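Local coordinates for acetaldehyde dehydrogenase (Acetylating) (Geobacillus thermoglucosidasius, PDB 5J78), which probably catalyses the reversible, NAD-dependent conversion of acetaldehyde and coenzyme A to acetyl-CoA, as an acetylating aldehyde dehydrogenase, at residues 124-129 with 461-466; 216-221 with 235-240. All blocks are in the same frame, centred on the assembly; numbering follows the deposited sequence.

Interaction 1 (124-129 with 461-466); sequences VWEIAQ and FNIKRV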
# COMPACT_ATOMS: atom_id res chain seq x y z
N VAL A 124 11.90 -44.05 9.56
CA VAL A 124 11.92 -42.70 9.01
C VAL A 124 13.35 -42.34 8.62
O VAL A 124 14.25 -42.46 9.45
CB VAL A 124 11.42 -41.63 10.03
CG1 VAL A 124 11.60 -40.19 9.46
CG2 VAL A 124 9.99 -41.87 10.43
N TRP A 125 13.55 -41.92 7.37
CA TRP A 125 14.82 -41.32 6.93
C TRP A 125 14.64 -39.80 6.89
O TRP A 125 13.61 -39.30 6.42
CB TRP A 125 15.25 -41.79 5.54
CG TRP A 125 15.22 -43.24 5.30
CD1 TRP A 125 15.29 -44.23 6.23
CD2 TRP A 125 15.12 -43.88 4.02
NE1 TRP A 125 15.24 -45.45 5.61
CE2 TRP A 125 15.13 -45.27 4.26
CE3 TRP A 125 15.01 -43.42 2.70
CZ2 TRP A 125 15.04 -46.20 3.23
CZ3 TRP A 125 14.93 -44.35 1.67
CH2 TRP A 125 14.95 -45.72 1.94
N GLU A 126 15.65 -39.08 7.36
CA GLU A 126 15.70 -37.63 7.22
C GLU A 126 16.63 -37.23 6.09
O GLU A 126 17.79 -37.67 6.05
CB GLU A 126 16.16 -36.97 8.50
CG GLU A 126 15.33 -37.25 9.72
CD GLU A 126 15.84 -36.45 10.93
OE1 GLU A 126 16.92 -35.84 10.83
OE2 GLU A 126 15.15 -36.41 11.97
N ILE A 127 16.12 -36.42 5.17
CA ILE A 127 16.89 -35.92 4.05
C ILE A 127 17.10 -34.42 4.25
O ILE A 127 16.14 -33.69 4.53
CB ILE A 127 16.18 -36.15 2.71
CG1 ILE A 127 15.89 -37.63 2.48
CG2 ILE A 127 17.02 -35.61 1.56
CD1 ILE A 127 14.87 -37.84 1.36
N ALA A 128 18.34 -33.96 4.13
CA ALA A 128 18.64 -32.54 4.19
C ALA A 128 18.28 -31.90 2.86
O ALA A 128 18.70 -32.36 1.79
CB ALA A 128 20.11 -32.30 4.51
N GLN A 129 17.47 -30.84 2.93
CA GLN A 129 17.01 -30.14 1.74
C GLN A 129 17.35 -28.64 1.80
O GLN A 129 16.80 -27.92 2.63
CB GLN A 129 15.49 -30.30 1.58
CG GLN A 129 14.92 -29.62 0.34
CD GLN A 129 15.51 -30.21 -0.94
OE1 GLN A 129 15.52 -31.43 -1.14
NE2 GLN A 129 16.01 -29.35 -1.81
N PHE A 461 18.59 -25.39 6.04
CA PHE A 461 18.02 -26.47 5.25
C PHE A 461 16.80 -27.02 5.95
O PHE A 461 16.70 -27.01 7.17
CB PHE A 461 19.03 -27.60 4.95
CG PHE A 461 19.60 -28.29 6.19
CD1 PHE A 461 20.69 -27.76 6.86
CD2 PHE A 461 19.07 -29.48 6.64
CE1 PHE A 461 21.23 -28.41 8.00
CE2 PHE A 461 19.59 -30.13 7.76
CZ PHE A 461 20.66 -29.60 8.44
N ASN A 462 15.83 -27.42 5.13
CA ASN A 462 14.63 -28.10 5.59
C ASN A 462 14.91 -29.57 5.77
O ASN A 462 15.81 -30.10 5.11
CB ASN A 462 13.49 -27.91 4.59
CG ASN A 462 13.13 -26.44 4.37
OD1 ASN A 462 12.97 -25.99 3.23
ND2 ASN A 462 12.99 -25.71 5.45
N ILE A 463 14.17 -30.24 6.64
CA ILE A 463 14.25 -31.69 6.73
C ILE A 463 13.03 -32.29 6.04
O ILE A 463 11.89 -31.95 6.36
CB ILE A 463 14.37 -32.15 8.20
CG1 ILE A 463 15.73 -31.72 8.74
CG2 ILE A 463 14.26 -33.66 8.30
CD1 ILE A 463 15.90 -31.77 10.22
N LYS A 464 13.30 -33.15 5.04
CA LYS A 464 12.29 -33.99 4.42
C LYS A 464 12.30 -35.35 5.11
O LYS A 464 13.37 -35.89 5.40
CB LYS A 464 12.55 -34.15 2.92
CG LYS A 464 12.71 -32.83 2.15
CD LYS A 464 12.82 -33.04 0.65
CE LYS A 464 13.99 -33.96 0.26
NZ LYS A 464 13.96 -34.30 -1.20
N ARG A 465 11.12 -35.90 5.37
CA ARG A 465 11.04 -37.18 6.09
C ARG A 465 10.42 -38.27 5.21
O ARG A 465 9.27 -38.16 4.77
CB ARG A 465 10.27 -37.00 7.39
CG ARG A 465 10.98 -36.00 8.32
CD ARG A 465 10.12 -35.53 9.46
NE ARG A 465 10.90 -34.84 10.49
CZ ARG A 465 11.05 -33.51 10.57
NH1 ARG A 465 10.49 -32.70 9.68
NH2 ARG A 465 11.78 -32.99 11.55
N VAL A 466 11.22 -39.29 4.92
CA VAL A 466 10.74 -40.48 4.23
C VAL A 466 10.22 -41.45 5.28
O VAL A 466 11.00 -41.97 6.09
CB VAL A 466 11.86 -41.15 3.42
CG1 VAL A 466 11.31 -42.36 2.65
CG2 VAL A 466 12.53 -40.12 2.47
O HOH W 1 12.57 -36.73 12.03
O HOH W 2 14.18 -31.85 -3.31
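Lys-464 NZ is held from several directions: it donates weakly to Gln-129 OE1 at 3.3 Å, a water bridges the same two atoms, and stronger bonds run to the carbonyls of Lys-413 and Ile-411 of the second subunit. A lysine suits this buried spot because its ammonium meets oxygens on all these groups, while its CE lies 3.7 Å from Ile-127 CG2. Gln-129 sends CG away from its backbone N (chi1 -179°) and bends at chi2, bringing the amide oxygen beside NZ. On this face Ile-127 CD1 presses tightly on Val-466 CG2 at 3.5 Å, and Val-466 CG1 also reaches Trp-125 CE3. The opposite face carries Glu-126 and Arg-465, linked by a water from OE2 to NE rather than directly. Ile-463 CG2 sits over the centre of the arginine's guanidinium, whose NH1 pairs with Asp-453 of the second subunit. Six backbone bonds join the strands, the straightest from Ile-127 N to Lys-464 O (2.8 Å, 172°). This is a regular antiparallel pair, extended across the interface where Arg-465 and Val-466 pair in parallel with a strand of the second subunit, as in the oligomerisation region of aldehyde dehydrogenases.

Interaction 2 (216-221 with 235-240); sequences VILATG and PAYGVG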
# COMPACT_ATOMS: atom_id res chain seq x y z
N VAL A 216 14.64 -17.49 1.42
CA VAL A 216 14.67 -17.11 2.83
C VAL A 216 15.46 -15.81 2.97
O VAL A 216 16.47 -15.61 2.29
CB VAL A 216 15.27 -18.21 3.70
CG1 VAL A 216 15.27 -17.79 5.16
CG2 VAL A 216 14.46 -19.52 3.53
N ILE A 217 14.97 -14.93 3.83
CA ILE A 217 15.67 -13.71 4.22
C ILE A 217 16.30 -13.89 5.60
O ILE A 217 15.61 -14.19 6.57
CB ILE A 217 14.71 -12.48 4.29
CG1 ILE A 217 13.92 -12.33 2.99
CG2 ILE A 217 15.50 -11.16 4.65
CD1 ILE A 217 12.74 -11.38 3.10
N LEU A 218 17.62 -13.72 5.69
CA LEU A 218 18.30 -13.50 6.97
C LEU A 218 18.46 -12.01 7.17
O LEU A 218 19.27 -11.38 6.49
CB LEU A 218 19.67 -14.17 7.01
CG LEU A 218 19.74 -15.68 6.88
CD1 LEU A 218 21.19 -16.11 7.12
CD2 LEU A 218 18.80 -16.38 7.87
N ALA A 219 17.71 -11.46 8.12
CA ALA A 219 17.65 -10.02 8.30
C ALA A 219 18.35 -9.61 9.60
O ALA A 219 17.76 -9.64 10.69
CB ALA A 219 16.22 -9.56 8.29
N THR A 220 19.62 -9.24 9.47
CA THR A 220 20.37 -8.72 10.60
C THR A 220 20.48 -7.21 10.43
O THR A 220 21.24 -6.72 9.60
CB THR A 220 21.74 -9.38 10.70
OG1 THR A 220 21.56 -10.80 10.64
CG2 THR A 220 22.43 -9.00 12.02
N GLY A 221 19.71 -6.48 11.22
CA GLY A 221 19.63 -5.04 11.10
C GLY A 221 18.73 -4.46 12.16
O GLY A 221 18.35 -5.16 13.11
N PRO A 235 9.46 -16.19 4.05
CA PRO A 235 10.04 -16.68 5.29
C PRO A 235 11.30 -15.89 5.67
O PRO A 235 12.17 -15.66 4.80
CB PRO A 235 10.36 -18.15 4.97
CG PRO A 235 9.52 -18.47 3.80
CD PRO A 235 9.44 -17.22 3.01
N ALA A 236 11.38 -15.47 6.92
CA ALA A 236 12.53 -14.69 7.40
C ALA A 236 13.01 -15.09 8.79
O ALA A 236 12.22 -15.44 9.68
CB ALA A 236 12.19 -13.21 7.42
N TYR A 237 14.33 -15.01 8.96
CA TYR A 237 14.94 -15.06 10.27
C TYR A 237 15.47 -13.68 10.59
O TYR A 237 16.46 -13.22 10.00
CB TYR A 237 16.06 -16.10 10.33
CG TYR A 237 15.59 -17.53 10.23
CD1 TYR A 237 15.19 -18.22 11.36
CD2 TYR A 237 15.57 -18.19 9.01
CE1 TYR A 237 14.76 -19.54 11.28
CE2 TYR A 237 15.14 -19.50 8.92
CZ TYR A 237 14.74 -20.17 10.06
OH TYR A 237 14.31 -21.47 9.97
N GLY A 238 14.80 -13.03 11.53
CA GLY A 238 15.17 -11.68 11.93
C GLY A 238 15.95 -11.68 13.23
O GLY A 238 16.10 -12.71 13.88
N VAL A 239 16.46 -10.51 13.60
CA VAL A 239 17.02 -10.28 14.92
C VAL A 239 16.21 -9.22 15.63
O VAL A 239 15.30 -8.63 15.06
CB VAL A 239 18.48 -9.80 14.87
CG1 VAL A 239 19.35 -10.81 14.12
CG2 VAL A 239 18.57 -8.43 14.20
N GLY A 240 16.54 -8.99 16.89
CA GLY A 240 16.03 -7.84 17.61
C GLY A 240 17.23 -7.12 18.20
O GLY A 240 18.33 -7.67 18.24
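The ring of Tyr-237 turns its CD2 corner to two aliphatic neighbours, Val-216 and Leu-218, on the same face of the sheet. Val-216 CG1 comes up at the ring edge, near its plane, 3.9 Å from CD2, whereas Leu-218 CD2 meets the ring obliquely and rests 3.7 Å from Tyr-237 CB. Tyr-237 has CG opposite its carbonyl carbon (chi1 -68°) and the ring turned crosswise (chi2 -86°), which puts CD2 within reach of both methyl groups. The ring of His-459 meets it too, and Ile-450 of the second subunit packs on it, so a large flat side chain suits this buried place. Cutting the side chain back to an alanine is likely to leave Val-216 CG1 and His-459 without their aromatic partner and to open a gap at the subunit interface. On the other face Ala-236 CB stands 4.1 Å from Ile-217 CB. Ile-217, Ala-236 and Ala-219 pack against helix 223-229, and the two alanines, with only a methyl each, suit a place where the helix lies close. Backbone bonds alternate between the strands: Ile-217 N to Pro-235 O, Tyr-237 N to Ile-217 O at 2.8 Å, and Ala-219 N to Tyr-237 O. Beyond them Val-239 CG2 touches Gly-221 O at 3.5 Å. Two neighbouring parallel strands joined through a helix form a beta-alpha-beta crossover, a building unit of the Rossmann-like cofactor domain of aldehyde dehydrogenases.

From the N terminus the chain first reaches 124-129, the opening part of strand 124-138, whose partner in interaction 1 comes only near the C terminus, closing a loop of 331 residues. Within that loop lies the whole of interaction 2, where 216-221 and 235-240 close a short helical connection of 13 residues that contains helix 223-229; the two nest and do not cross. Their centres are 23 Å apart and they do not touch, yet strand 124-138 pairs with both 461-468 and 216-219, so one mixed sheet carries both. Interaction 1 thus ties the C-terminal strand to this sheet, interaction 2 adds strand 236-238, and each reaches the second subunit.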